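Local coordinates for protein putative phosphatase (Bacteroides thetaiotaomicron, PDB 3KYA) that is a putative phosphatase of unproven activity that binds zinc ions and joins an IPT/TIG domain to a six-bladed beta-propeller, at residues 160-165 with 178-183; 182-187 with 219-224; 208-213 with 247-252; 241-246 with 274-279; 264-269 with 308-313. One frame throughout, in Å; residues are numbered along the deposited sequence.

Contact 1: residues 160-165 with 178-183. With ZN (zinc ion), chain Y; EDO (1,2-ethanediol), chain M.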
# COMPACT_ATOMS: atom_id res chain seq x y z
N GLY A 160 -33.21 10.56 15.69
CA GLY A 160 -33.93 10.07 16.90
C GLY A 160 -33.85 10.95 18.16
O GLY A 160 -34.38 10.56 19.21
N HIS A 161 -33.15 12.08 18.09
CA HIS A 161 -33.04 13.07 19.19
C HIS A 161 -33.28 14.41 18.51
O HIS A 161 -32.54 14.78 17.60
CB HIS A 161 -31.68 13.01 19.87
CG HIS A 161 -31.55 13.89 21.07
ND1 HIS A 161 -32.01 13.53 22.31
CD2 HIS A 161 -31.02 15.13 21.20
CE1 HIS A 161 -31.75 14.50 23.17
NE2 HIS A 161 -31.16 15.49 22.52
N LYS A 162 -34.31 15.13 18.98
CA LYS A 162 -34.78 16.37 18.32
C LYS A 162 -34.11 17.70 18.72
O LYS A 162 -34.73 18.75 18.65
CB LYS A 162 -36.30 16.53 18.49
CG LYS A 162 -36.86 17.62 17.58
CD LYS A 162 -38.36 17.77 17.66
CE LYS A 162 -38.79 19.03 16.94
NZ LYS A 162 -40.24 19.33 17.06
N ALA A 163 -32.91 17.62 19.27
CA ALA A 163 -32.06 18.80 19.45
C ALA A 163 -30.76 18.61 18.68
O ALA A 163 -30.23 17.50 18.61
CB ALA A 163 -31.79 19.04 20.94
N ILE A 164 -30.29 19.69 18.05
CA ILE A 164 -28.96 19.72 17.44
C ILE A 164 -28.05 20.28 18.54
O ILE A 164 -28.29 21.37 19.07
CB ILE A 164 -28.91 20.58 16.17
CG1 ILE A 164 -29.70 19.92 15.05
CG2 ILE A 164 -27.44 20.84 15.73
CD1 ILE A 164 -29.87 20.79 13.82
N GLN A 165 -27.04 19.51 18.92
CA GLN A 165 -26.14 19.91 20.00
C GLN A 165 -24.86 20.56 19.52
O GLN A 165 -24.43 20.36 18.37
CB GLN A 165 -25.82 18.69 20.87
CG GLN A 165 -27.03 18.12 21.62
CD GLN A 165 -26.64 17.03 22.60
OE1 GLN A 165 -26.01 16.03 22.22
NE2 GLN A 165 -27.01 17.21 23.87
N LEU A 178 -30.19 24.32 19.70
CA LEU A 178 -31.19 24.23 18.65
C LEU A 178 -32.24 23.16 18.94
O LEU A 178 -32.01 21.97 18.71
CB LEU A 178 -30.48 23.95 17.32
CG LEU A 178 -29.59 25.08 16.81
CD1 LEU A 178 -28.51 24.58 15.84
CD2 LEU A 178 -30.47 26.18 16.18
N ASN A 179 -33.38 23.59 19.46
CA ASN A 179 -34.46 22.65 19.77
C ASN A 179 -35.43 22.44 18.60
O ASN A 179 -36.33 21.61 18.70
CB ASN A 179 -35.18 23.06 21.05
CG ASN A 179 -34.31 22.84 22.26
OD1 ASN A 179 -34.04 21.70 22.65
ND2 ASN A 179 -33.84 23.93 22.85
N ILE A 180 -35.23 23.19 17.52
CA ILE A 180 -35.98 23.07 16.26
C ILE A 180 -37.44 22.60 16.44
O ILE A 180 -37.91 21.68 15.77
CB ILE A 180 -35.21 22.14 15.25
CG1 ILE A 180 -34.77 20.84 15.90
CG2 ILE A 180 -33.98 22.85 14.72
CD1 ILE A 180 -34.15 19.83 14.91
N ASN A 181 -38.15 23.29 17.34
CA ASN A 181 -39.52 22.92 17.69
C ASN A 181 -40.50 22.80 16.52
O ASN A 181 -41.43 21.99 16.58
CB ASN A 181 -40.07 23.87 18.76
CG ASN A 181 -39.42 23.64 20.12
OD1 ASN A 181 -39.16 22.50 20.52
ND2 ASN A 181 -39.17 24.72 20.85
N THR A 182 -40.30 23.57 15.46
CA THR A 182 -41.22 23.53 14.33
C THR A 182 -40.97 22.34 13.39
O THR A 182 -41.80 22.06 12.53
CB THR A 182 -41.23 24.85 13.50
OG1 THR A 182 -39.96 25.05 12.88
CG2 THR A 182 -41.55 26.05 14.40
N ILE A 183 -39.83 21.66 13.52
CA ILE A 183 -39.54 20.47 12.68
C ILE A 183 -40.46 19.33 13.14
O ILE A 183 -40.62 19.09 14.34
CB ILE A 183 -38.03 20.11 12.68
CG1 ILE A 183 -37.27 21.23 11.96
CG2 ILE A 183 -37.77 18.78 11.97
CD1 ILE A 183 -35.77 20.98 11.78
ZN ZN Y . -33.07 11.83 22.95
C1 EDO M . -33.91 26.57 15.71
O1 EDO M . -33.98 25.76 16.90
C2 EDO M . -34.98 27.66 15.70
O2 EDO M . -36.26 27.06 15.97
O HOH W 1 -39.96 19.97 19.75
O HOH W 2 -32.54 10.07 22.27
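Lys162 reaches across the corner of its strand to the turn at 180-183. Its CB packs on Asn186, and CG crosses Ile180 at a slant, 4.2 Å from that residue's CG1. With CG anti to the backbone N (chi1 -168°) and every later torsion extended, the chain reaches straight over the turn: CE passes Ile180 O, and NZ ends among carbonyl groups. NZ donates to Ile183 O at 2.8 Å, meeting it in the carbonyl plane, and to Asn181 O at 3.0 Å, which it approaches from above the plane. A water 2.8 Å from NZ accepts from it and donates to Asn181 OD1. Lys162 is deposited in two conformers, and this is the grip of one of them. The turn it reaches over is a type I beta turn, Ile180 to Ile183, closed by Ile183 N on Ile180 O.

Next to it the backbones pair: Ile164 N donates to Leu178 O at 2.9 Å, the bond of an antiparallel hydrogen-bonded pair, and the side chains of Ile164 and Leu178 meet on one face with CB atoms 3.9 Å apart. His161 points elsewhere and binds a zinc ion through ND1 at 2.1 Å. In the propeller, the first blade's Ile164 and Leu178, with Ile180 and Ile183 of the loop that follows, pack on Ile188 and Ile191 of strand 188-193 and on Met207, Val209 and Ile211 of strand 206-211.

Contact 2: residues 182-187 with 219-224. With ZN (zinc ion), chain B; EDO (1,2-ethanediol), chain C.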
# COMPACT_ATOMS: atom_id res chain seq x y z
N THR A 182 -40.30 23.57 15.46
CA THR A 182 -41.22 23.53 14.33
C THR A 182 -40.97 22.34 13.39
O THR A 182 -41.80 22.06 12.53
CB THR A 182 -41.23 24.85 13.50
OG1 THR A 182 -39.96 25.05 12.88
CG2 THR A 182 -41.55 26.05 14.40
N ILE A 183 -39.83 21.66 13.52
CA ILE A 183 -39.54 20.47 12.68
C ILE A 183 -40.46 19.33 13.14
O ILE A 183 -40.62 19.09 14.34
CB ILE A 183 -38.03 20.11 12.68
CG1 ILE A 183 -37.27 21.23 11.96
CG2 ILE A 183 -37.77 18.78 11.97
CD1 ILE A 183 -35.77 20.98 11.78
N PRO A 184 -41.11 18.63 12.19
CA PRO A 184 -42.12 17.62 12.50
C PRO A 184 -41.63 16.23 12.86
O PRO A 184 -42.44 15.30 12.95
CB PRO A 184 -42.91 17.53 11.20
CG PRO A 184 -41.99 17.92 10.15
CD PRO A 184 -41.00 18.87 10.74
N THR A 185 -40.33 16.07 13.10
CA THR A 185 -39.79 14.77 13.42
C THR A 185 -38.48 14.92 14.17
O THR A 185 -37.88 16.01 14.19
CB THR A 185 -39.50 13.97 12.12
OG1 THR A 185 -38.95 12.70 12.46
CG2 THR A 185 -38.51 14.71 11.24
N ASN A 186 -38.06 13.83 14.81
CA ASN A 186 -36.77 13.80 15.50
C ASN A 186 -35.69 13.09 14.65
O ASN A 186 -34.57 12.87 15.11
CB ASN A 186 -36.91 13.19 16.92
CG ASN A 186 -37.36 11.73 16.92
OD1 ASN A 186 -37.35 11.05 15.91
ND2 ASN A 186 -37.74 11.26 18.09
N ARG A 187 -36.05 12.77 13.41
CA ARG A 187 -35.12 12.12 12.48
C ARG A 187 -34.33 13.18 11.70
O ARG A 187 -34.65 13.48 10.55
CB ARG A 187 -35.87 11.20 11.51
CG ARG A 187 -36.69 10.10 12.18
CD ARG A 187 -36.99 8.99 11.19
NE ARG A 187 -35.74 8.34 10.81
CZ ARG A 187 -35.58 7.53 9.77
NH1 ARG A 187 -36.59 7.24 8.97
NH2 ARG A 187 -34.39 7.02 9.51
N GLU A 219 -45.53 15.37 0.04
CA GLU A 219 -45.45 16.81 0.24
C GLU A 219 -44.82 17.04 1.63
O GLU A 219 -45.02 18.07 2.27
CB GLU A 219 -46.82 17.50 0.11
CG GLU A 219 -47.45 17.24 -1.25
CD GLU A 219 -48.72 18.02 -1.51
OE1 GLU A 219 -48.96 19.07 -0.89
OE2 GLU A 219 -49.48 17.58 -2.38
N SER A 220 -44.05 16.04 2.08
CA SER A 220 -43.41 16.05 3.39
C SER A 220 -42.10 16.83 3.40
O SER A 220 -41.28 16.68 2.50
CB SER A 220 -43.12 14.61 3.84
OG SER A 220 -44.29 13.82 3.97
N PRO A 221 -41.88 17.68 4.42
CA PRO A 221 -40.62 18.41 4.55
C PRO A 221 -39.35 17.56 4.42
O PRO A 221 -39.31 16.41 4.89
CB PRO A 221 -40.72 19.00 5.95
CG PRO A 221 -42.18 19.34 6.06
CD PRO A 221 -42.90 18.23 5.34
N SER A 222 -38.36 18.12 3.75
CA SER A 222 -37.07 17.49 3.53
C SER A 222 -35.90 18.31 4.04
O SER A 222 -35.01 17.77 4.69
CB SER A 222 -36.85 17.23 2.04
OG SER A 222 -37.81 16.32 1.56
N VAL A 223 -35.89 19.61 3.72
CA VAL A 223 -34.77 20.49 4.10
C VAL A 223 -35.23 21.86 4.65
O VAL A 223 -36.09 22.53 4.07
CB VAL A 223 -33.83 20.77 2.89
CG1 VAL A 223 -32.55 21.50 3.34
CG2 VAL A 223 -33.50 19.47 2.10
N TYR A 224 -34.62 22.25 5.77
CA TYR A 224 -34.85 23.55 6.38
C TYR A 224 -33.58 24.38 6.32
O TYR A 224 -32.47 23.85 6.20
CB TYR A 224 -35.29 23.39 7.85
CG TYR A 224 -36.67 22.80 8.03
CD1 TYR A 224 -36.88 21.42 8.00
CD2 TYR A 224 -37.78 23.62 8.25
CE1 TYR A 224 -38.15 20.88 8.18
CE2 TYR A 224 -39.06 23.07 8.41
CZ TYR A 224 -39.23 21.70 8.38
OH TYR A 224 -40.49 21.15 8.54
ZN ZN B . -50.56 19.81 -2.58
C1 EDO C . -35.09 5.70 5.35
O1 EDO C . -34.67 6.40 6.53
C2 EDO C . -36.33 6.36 4.76
O2 EDO C . -35.99 7.56 4.06
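Ile183 sets its CG1 over one face of the Tyr224 ring, packing the linker between two blades of the beta-propeller onto strand 220-227 of the second blade. This atom sits over the ring centre, 4.0 Å from the centroid and 12° off the normal, a CH-pi contact. The two side chains run antiparallel to one another, and Ile183 CD1 lies near Tyr224 CD1. Tyr224 has its CG anti to the carbonyl carbon (chi1 -69°), which turns the ring up under the linker. Pro184 meets the hydroxyl end of Tyr224 head-on, its CD oblique to the ring, and also packs on Pro221.

Beyond this apolar patch, Thr185 OG1 accepts from Arg187 N to make an ST turn, and Arg187 is held by a salt bridge to Asp159. At the other end of the strand segment, Glu219 chelates a zinc ion with both carboxylate oxygens. The tightest approach in the contact is Pro184 CD to Tyr224 OH, 3.2 Å.

Contact 3: residues 208-213 with 247-252. With EDO (1,2-ethanediol), chain C.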
# COMPACT_ATOMS: atom_id res chain seq x y z
N ILE A 208 -28.06 24.54 6.89
CA ILE A 208 -29.02 23.82 6.07
C ILE A 208 -29.16 22.43 6.67
O ILE A 208 -28.18 21.68 6.74
CB ILE A 208 -28.55 23.78 4.59
CG1 ILE A 208 -28.43 25.22 4.04
CG2 ILE A 208 -29.50 22.94 3.74
CD1 ILE A 208 -27.56 25.36 2.79
N VAL A 209 -30.37 22.09 7.10
CA VAL A 209 -30.64 20.86 7.83
C VAL A 209 -31.63 19.94 7.12
O VAL A 209 -32.77 20.34 6.84
CB VAL A 209 -31.23 21.20 9.22
CG1 VAL A 209 -31.57 19.92 9.99
CG2 VAL A 209 -30.27 22.08 10.00
N ALA A 210 -31.18 18.71 6.85
CA ALA A 210 -32.01 17.68 6.21
C ALA A 210 -32.68 16.78 7.25
O ALA A 210 -32.05 16.39 8.25
CB ALA A 210 -31.16 16.83 5.21
N ILE A 211 -33.96 16.45 7.03
CA ILE A 211 -34.71 15.59 7.94
C ILE A 211 -35.38 14.45 7.14
O ILE A 211 -35.60 14.61 5.95
CB ILE A 211 -35.77 16.37 8.76
CG1 ILE A 211 -36.91 16.87 7.86
CG2 ILE A 211 -35.10 17.52 9.52
CD1 ILE A 211 -38.08 17.43 8.63
N ASP A 212 -35.70 13.36 7.82
CA ASP A 212 -36.24 12.11 7.20
C ASP A 212 -37.69 11.94 7.63
O ASP A 212 -37.96 11.46 8.74
CB ASP A 212 -35.37 10.92 7.64
CG ASP A 212 -35.49 9.71 6.71
OD1 ASP A 212 -36.55 9.53 6.07
OD2 ASP A 212 -34.50 8.93 6.65
N TYR A 213 -38.62 12.32 6.76
CA TYR A 213 -40.03 12.37 7.14
C TYR A 213 -40.95 12.04 5.96
O TYR A 213 -40.61 12.32 4.81
CB TYR A 213 -40.30 13.79 7.68
CG TYR A 213 -41.71 14.10 8.12
CD1 TYR A 213 -42.27 13.50 9.24
CD2 TYR A 213 -42.47 15.06 7.45
CE1 TYR A 213 -43.56 13.80 9.66
CE2 TYR A 213 -43.76 15.37 7.85
CZ TYR A 213 -44.30 14.74 8.96
OH TYR A 213 -45.59 15.05 9.36
N LYS A 247 -40.11 14.00 0.40
CA LYS A 247 -40.27 12.97 1.43
C LYS A 247 -39.01 12.13 1.54
O LYS A 247 -38.22 12.06 0.60
CB LYS A 247 -41.45 12.02 1.18
CG LYS A 247 -41.35 11.19 -0.09
CD LYS A 247 -42.53 10.22 -0.22
CE LYS A 247 -42.50 9.51 -1.53
NZ LYS A 247 -43.63 8.54 -1.70
N GLN A 248 -38.84 11.50 2.69
CA GLN A 248 -37.76 10.53 2.91
C GLN A 248 -36.36 11.00 2.51
O GLN A 248 -35.59 10.26 1.88
CB GLN A 248 -38.12 9.25 2.15
CG GLN A 248 -39.44 8.65 2.60
CD GLN A 248 -39.81 7.41 1.82
OE1 GLN A 248 -39.90 7.43 0.60
NE2 GLN A 248 -40.01 6.32 2.53
N CYS A 249 -36.02 12.23 2.88
CA CYS A 249 -34.69 12.76 2.61
C CYS A 249 -33.69 12.16 3.60
O CYS A 249 -34.00 12.00 4.78
CB CYS A 249 -34.70 14.27 2.70
SG CYS A 249 -33.16 15.05 2.23
N ASN A 250 -32.49 11.82 3.13
CA ASN A 250 -31.45 11.24 3.99
C ASN A 250 -30.24 12.18 4.14
O ASN A 250 -29.29 11.85 4.83
CB ASN A 250 -30.95 9.90 3.44
CG ASN A 250 -32.09 8.95 3.04
OD1 ASN A 250 -32.07 8.40 1.94
ND2 ASN A 250 -33.10 8.80 3.91
N GLY A 251 -30.26 13.33 3.46
CA GLY A 251 -29.15 14.28 3.54
C GLY A 251 -29.19 15.34 2.47
O GLY A 251 -29.83 15.16 1.42
N ALA A 252 -28.51 16.46 2.75
CA ALA A 252 -28.39 17.59 1.83
C ALA A 252 -26.95 18.11 1.89
O ALA A 252 -26.40 18.27 2.99
CB ALA A 252 -29.40 18.68 2.16
C1 EDO C . -35.09 5.70 5.35
O1 EDO C . -34.67 6.40 6.53
C2 EDO C . -36.33 6.36 4.76
O2 EDO C . -35.99 7.56 4.06
O HOH W 3 -27.85 19.28 5.33
O HOH W 4 -37.78 14.11 4.41
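Asp212 and Asn250 meet at a bound ethanediol, probably from the crystallisation liquor, their carboxylate and amide planes 57° apart. Asn250 ND2 gives a weak bond to Asp212 OD2 and a straighter one to ethanediol O2, each at 3.1 Å. That same O2 donates to Asp212 OD1 at 2.9 Å. Ethanediol O1 lies only 2.5 Å from Asp212 OD2, short enough to be taken with caution, so a bridge between the two carboxylate oxygens is likely but not secure. OD2 has a further partner in Arg189, through a salt bridge, and Arg187 adds a long, weak ion pair. At the amide's oxygen end, Asn250 OD1 takes a weak bond from Phe313 N.

The backbones pair less evenly. Gln248 N donates to Tyr213 O at 2.9 Å and a nearly straight 172°, though from above the carbonyl plane. Ile211 O and Cys249 O, both acceptors, face each other at 3.3 Å; a water donates to Ile211 O and accepts from Tyr213 N and Cys249 N. A second water donates to Ile208 O and to Ala252 O. Between these polar sites Ala210 CB packs against Cys249 SG at 4.0 Å and Ala252 CB, and Gly251 N donates to Cys249 SG.

Asp212, Asn250 and Arg187 hold the diol, with Arg189 behind the carboxylate; where two propeller blades meet, it may mark a polar pocket, though no natural ligand is known.

Contact 4: residues 241-246 with 274-279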
# COMPACT_ATOMS: atom_id res chain seq x y z
N GLN A 241 -36.79 28.41 8.16
CA GLN A 241 -37.73 28.32 7.05
C GLN A 241 -37.60 26.98 6.31
O GLN A 241 -36.50 26.42 6.21
CB GLN A 241 -37.49 29.46 6.05
CG GLN A 241 -37.59 30.88 6.64
CD GLN A 241 -38.98 31.23 7.14
OE1 GLN A 241 -39.97 30.64 6.69
NE2 GLN A 241 -39.06 32.19 8.05
N LEU A 242 -38.74 26.49 5.81
CA LEU A 242 -38.79 25.27 5.02
C LEU A 242 -38.36 25.64 3.61
O LEU A 242 -38.93 26.55 3.01
CB LEU A 242 -40.22 24.71 5.01
CG LEU A 242 -40.47 23.44 4.20
CD1 LEU A 242 -39.65 22.26 4.74
CD2 LEU A 242 -41.97 23.11 4.18
N ILE A 243 -37.35 24.95 3.09
CA ILE A 243 -36.84 25.28 1.75
C ILE A 243 -37.14 24.19 0.69
O ILE A 243 -37.16 24.49 -0.50
CB ILE A 243 -35.32 25.61 1.80
CG1 ILE A 243 -34.90 26.42 0.58
CG2 ILE A 243 -34.49 24.34 1.94
CD1 ILE A 243 -33.45 26.88 0.63
N ALA A 244 -37.37 22.95 1.12
CA ALA A 244 -37.69 21.86 0.19
C ALA A 244 -38.51 20.78 0.89
O ALA A 244 -38.24 20.40 2.03
CB ALA A 244 -36.42 21.27 -0.42
N ALA A 245 -39.53 20.29 0.18
CA ALA A 245 -40.40 19.24 0.69
C ALA A 245 -40.76 18.23 -0.40
O ALA A 245 -41.40 18.59 -1.39
CB ALA A 245 -41.69 19.84 1.27
N TYR A 246 -40.31 16.98 -0.21
CA TYR A 246 -40.74 15.86 -1.05
C TYR A 246 -41.11 14.74 -0.08
O TYR A 246 -42.30 14.57 0.23
CB TYR A 246 -39.69 15.45 -2.10
CG TYR A 246 -40.21 14.33 -2.97
CD1 TYR A 246 -41.23 14.57 -3.89
CD2 TYR A 246 -39.72 13.04 -2.85
CE1 TYR A 246 -41.73 13.55 -4.69
CE2 TYR A 246 -40.22 12.00 -3.65
CZ TYR A 246 -41.24 12.27 -4.56
OH TYR A 246 -41.75 11.27 -5.36
N LEU A 274 -30.99 22.27 -6.19
CA LEU A 274 -31.58 23.57 -5.95
C LEU A 274 -30.52 24.67 -5.96
O LEU A 274 -29.49 24.57 -5.28
CB LEU A 274 -32.32 23.61 -4.61
CG LEU A 274 -32.88 24.97 -4.19
CD1 LEU A 274 -33.91 25.49 -5.21
CD2 LEU A 274 -33.49 24.88 -2.80
N ASP A 275 -30.76 25.70 -6.77
CA ASP A 275 -29.90 26.87 -6.78
C ASP A 275 -30.50 27.79 -5.72
O ASP A 275 -31.62 28.29 -5.91
CB ASP A 275 -29.88 27.52 -8.17
CG ASP A 275 -28.90 28.69 -8.27
OD1 ASP A 275 -28.49 29.26 -7.24
OD2 ASP A 275 -28.56 29.06 -9.42
N LEU A 276 -29.79 28.00 -4.61
CA LEU A 276 -30.30 28.85 -3.53
C LEU A 276 -30.60 30.29 -3.96
O LEU A 276 -31.40 30.96 -3.30
CB LEU A 276 -29.34 28.85 -2.32
CG LEU A 276 -29.11 27.50 -1.63
CD1 LEU A 276 -28.09 27.62 -0.49
CD2 LEU A 276 -30.44 26.90 -1.14
N VAL A 277 -29.97 30.77 -5.03
CA VAL A 277 -30.26 32.12 -5.57
C VAL A 277 -31.76 32.25 -5.84
O VAL A 277 -32.34 33.31 -5.60
CB VAL A 277 -29.47 32.43 -6.87
CG1 VAL A 277 -30.00 33.69 -7.55
CG2 VAL A 277 -27.98 32.58 -6.58
N ASP A 278 -32.38 31.18 -6.35
CA ASP A 278 -33.84 31.19 -6.62
C ASP A 278 -34.63 31.48 -5.35
O ASP A 278 -35.59 32.25 -5.36
CB ASP A 278 -34.31 29.84 -7.20
CG ASP A 278 -33.77 29.57 -8.60
OD1 ASP A 278 -33.26 30.51 -9.24
OD2 ASP A 278 -33.90 28.42 -9.07
N TYR A 279 -34.19 30.87 -4.26
CA TYR A 279 -34.83 31.04 -2.96
C TYR A 279 -34.68 32.46 -2.42
O TYR A 279 -35.68 33.10 -2.07
CB TYR A 279 -34.27 30.04 -1.95
CG TYR A 279 -34.76 30.31 -0.55
CD1 TYR A 279 -36.06 30.03 -0.18
CD2 TYR A 279 -33.91 30.89 0.40
CE1 TYR A 279 -36.52 30.29 1.08
CE2 TYR A 279 -34.36 31.16 1.67
CZ TYR A 279 -35.67 30.86 2.01
OH TYR A 279 -36.13 31.11 3.27
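Ile243 and Tyr279 both carry their CG branches anti to the backbone N (chi1 -159° for CG1 of Ile243, 172° for CG of Tyr279), which throws CD1 of the isoleucine out from the strand and lays the tyrosine ring beneath it. CD1 rests over one face of that ring, 4.1 Å from the centroid but displaced toward the CG rim, a CH-pi contact. Leu274 CD2 flanks the same methyl at 4.0 Å, and the Leu276 side chain crosses that of Ile243 at about a right angle. An unusually short approach between Ile243 CD1 and Leu276 CD2 is doubtful, since Ile243 is modelled in two conformers. At the ring's far end, Gln241 CB touches Tyr279 OH at 3.5 Å.

The helix that carries the tyrosine starts at an N-cap: Asp275 OD1 accepts from Val277 N at 3.1 Å. On the strand, Ile243 and Ala244 form a classic beta bulge against Val223. Trp289 ties the two sides together, donating from NE1 to Ile243 O and meeting Tyr279 edge-to-face.

The contact therefore joins the outer strand of one propeller blade, 240-246, to the helix inserted in the next, and it does so by apolar packing on an aromatic face, with the backbone oxygen of Ile243 satisfied from outside.

Contact 5: residues 264-269 with 308-313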
# COMPACT_ATOMS: atom_id res chain seq x y z
N ASN A 264 -31.51 14.31 -1.60
CA ASN A 264 -32.14 13.11 -2.18
C ASN A 264 -33.50 12.74 -1.60
O ASN A 264 -34.05 13.44 -0.76
CB ASN A 264 -31.22 11.89 -2.00
CG ASN A 264 -31.35 11.27 -0.61
OD1 ASN A 264 -31.47 11.98 0.41
ND2 ASN A 264 -31.31 9.94 -0.55
N SER A 265 -34.03 11.63 -2.11
CA SER A 265 -35.16 10.94 -1.51
C SER A 265 -34.86 9.45 -1.63
O SER A 265 -34.43 8.96 -2.68
CB SER A 265 -36.49 11.26 -2.17
OG SER A 265 -37.52 10.45 -1.60
N TYR A 266 -35.08 8.74 -0.53
CA TYR A 266 -34.97 7.29 -0.48
C TYR A 266 -36.00 6.58 -1.38
O TYR A 266 -35.75 5.47 -1.88
CB TYR A 266 -35.13 6.88 0.98
CG TYR A 266 -35.51 5.46 1.34
CD1 TYR A 266 -36.84 5.05 1.33
CD2 TYR A 266 -34.56 4.57 1.82
CE1 TYR A 266 -37.20 3.79 1.73
CE2 TYR A 266 -34.91 3.30 2.22
CZ TYR A 266 -36.22 2.92 2.18
OH TYR A 266 -36.57 1.67 2.57
N GLU A 267 -37.15 7.21 -1.57
CA GLU A 267 -38.24 6.60 -2.36
C GLU A 267 -37.74 5.86 -3.62
O GLU A 267 -37.88 4.63 -3.73
CB GLU A 267 -39.27 7.65 -2.77
CG GLU A 267 -40.48 7.03 -3.49
CD GLU A 267 -41.31 8.03 -4.26
OE1 GLU A 267 -40.73 9.00 -4.81
OE2 GLU A 267 -42.53 7.82 -4.35
N LYS A 268 -37.16 6.61 -4.55
CA LYS A 268 -36.58 6.04 -5.78
C LYS A 268 -35.08 6.34 -5.90
O LYS A 268 -34.46 6.07 -6.93
CB LYS A 268 -37.29 6.61 -7.00
CG LYS A 268 -38.76 6.24 -7.09
CD LYS A 268 -39.41 6.97 -8.25
CE LYS A 268 -40.85 6.53 -8.45
NZ LYS A 268 -41.53 7.34 -9.48
N GLY A 269 -34.49 6.89 -4.84
CA GLY A 269 -33.08 7.28 -4.87
C GLY A 269 -32.83 8.50 -5.75
O GLY A 269 -31.78 8.61 -6.38
N ASP A 308 -31.87 1.57 -7.51
CA ASP A 308 -33.23 1.05 -7.35
C ASP A 308 -33.99 1.76 -6.24
O ASP A 308 -33.41 2.58 -5.54
CB ASP A 308 -33.13 -0.44 -7.06
CG ASP A 308 -32.51 -1.18 -8.18
OD1 ASP A 308 -33.09 -1.14 -9.30
OD2 ASP A 308 -31.45 -1.81 -7.94
N PRO A 309 -35.29 1.46 -6.10
CA PRO A 309 -36.05 2.13 -5.05
C PRO A 309 -35.60 1.76 -3.65
O PRO A 309 -34.97 0.71 -3.45
CB PRO A 309 -37.49 1.63 -5.28
CG PRO A 309 -37.52 1.28 -6.72
CD PRO A 309 -36.17 0.73 -7.03
N SER A 310 -35.93 2.61 -2.69
CA SER A 310 -35.59 2.40 -1.29
C SER A 310 -34.07 2.39 -1.10
O SER A 310 -33.51 1.45 -0.54
CB SER A 310 -36.24 1.11 -0.77
OG SER A 310 -37.66 1.20 -0.89
N TRP A 311 -33.43 3.46 -1.57
CA TRP A 311 -31.99 3.60 -1.55
C TRP A 311 -31.63 4.74 -0.59
O TRP A 311 -31.94 5.90 -0.87
CB TRP A 311 -31.49 3.90 -2.97
CG TRP A 311 -30.42 2.93 -3.44
CD1 TRP A 311 -29.11 3.21 -3.76
CD2 TRP A 311 -30.58 1.52 -3.63
NE1 TRP A 311 -28.46 2.05 -4.15
CE2 TRP A 311 -29.34 1.00 -4.06
CE3 TRP A 311 -31.66 0.63 -3.47
CZ2 TRP A 311 -29.15 -0.36 -4.34
CZ3 TRP A 311 -31.47 -0.72 -3.75
CH2 TRP A 311 -30.23 -1.20 -4.18
N GLU A 312 -31.03 4.39 0.54
CA GLU A 312 -30.68 5.37 1.57
C GLU A 312 -29.24 5.82 1.37
O GLU A 312 -28.32 5.01 1.51
CB GLU A 312 -30.83 4.73 2.95
CG GLU A 312 -30.66 5.73 4.09
CD GLU A 312 -30.67 5.08 5.45
OE1 GLU A 312 -30.76 3.84 5.56
OE2 GLU A 312 -30.58 5.83 6.45
N PHE A 313 -29.03 7.11 1.10
CA PHE A 313 -27.66 7.58 0.84
C PHE A 313 -27.41 9.05 1.09
O PHE A 313 -28.33 9.87 1.08
CB PHE A 313 -27.25 7.25 -0.61
CG PHE A 313 -28.00 8.02 -1.67
CD1 PHE A 313 -29.21 7.54 -2.18
CD2 PHE A 313 -27.49 9.20 -2.20
CE1 PHE A 313 -29.90 8.24 -3.17
CE2 PHE A 313 -28.18 9.91 -3.19
CZ PHE A 313 -29.39 9.43 -3.67
O HOH W 5 -39.24 3.14 -1.93
O HOH W 6 -31.91 4.79 -6.57
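Tyr266 presents one ring face to Ser310, whose CA lies over the ring centre 3.5 Å from the centroid, a CH-pi contact, while Glu312 CA comes at the edge in the ring plane. Phe313 is the second flat group: Asn264 ND2 sits 3.4 Å above its face, offset toward the rim, with amide and ring planes 66° apart, and Gly269 CA meets its edge at CE1, 3.7 Å away. That glycine carries a positive phi, with its CA 4.2 Å from Trp311 CB.

Two backbone bonds fix the peptides around Tyr266. Trp311 N donates to Tyr266 O at 3.1 Å, in the carbonyl plane and on a lone pair, and Ser310 N donates to Glu267 O at 3.0 Å from above its plane. Waters extend the seam: one donates to Glu267 O and is also hydrogen-bonded to Ser310 OG, another bridges Lys268 O and Asp308 O.

Tyr266 CA approaches Trp311 O at 3.4 Å, a weak CA-H...O contact to a buried oxygen that has no hydrogen-bond partner in the model. Outside, Asn264 OD1 takes Asn250 N, and Glu312 OE2 pairs with Arg189. Main-chain bonds, with Tyr266 and Phe313 packed against them, thus seat the entry to strand 313-317 on the preceding blade.

From the N terminus, contact 1 closes the hairpin between strands 161-168 and 173-178 and its following turn; contact 2 begins on that same turn, sharing Thr182 and Ile183, and sets the linker on strand 220-227 of the next blade. Contact 3 opens inside contact 2 and outlasts it, so the two cross, bonding through neighbouring strands of one sheet. Contact 4 opens before contact 3 closes, and contact 5 crosses contact 4 in turn, joining strand 261-265 and its turn to the linker before strand 313-317. Contacts 1 and 5 lie apart, about 24 Å between centres. Contacts 2, 3 and 5 bring linkers onto neighbouring blades, while contact 4 joins a strand to a helix of the next blade.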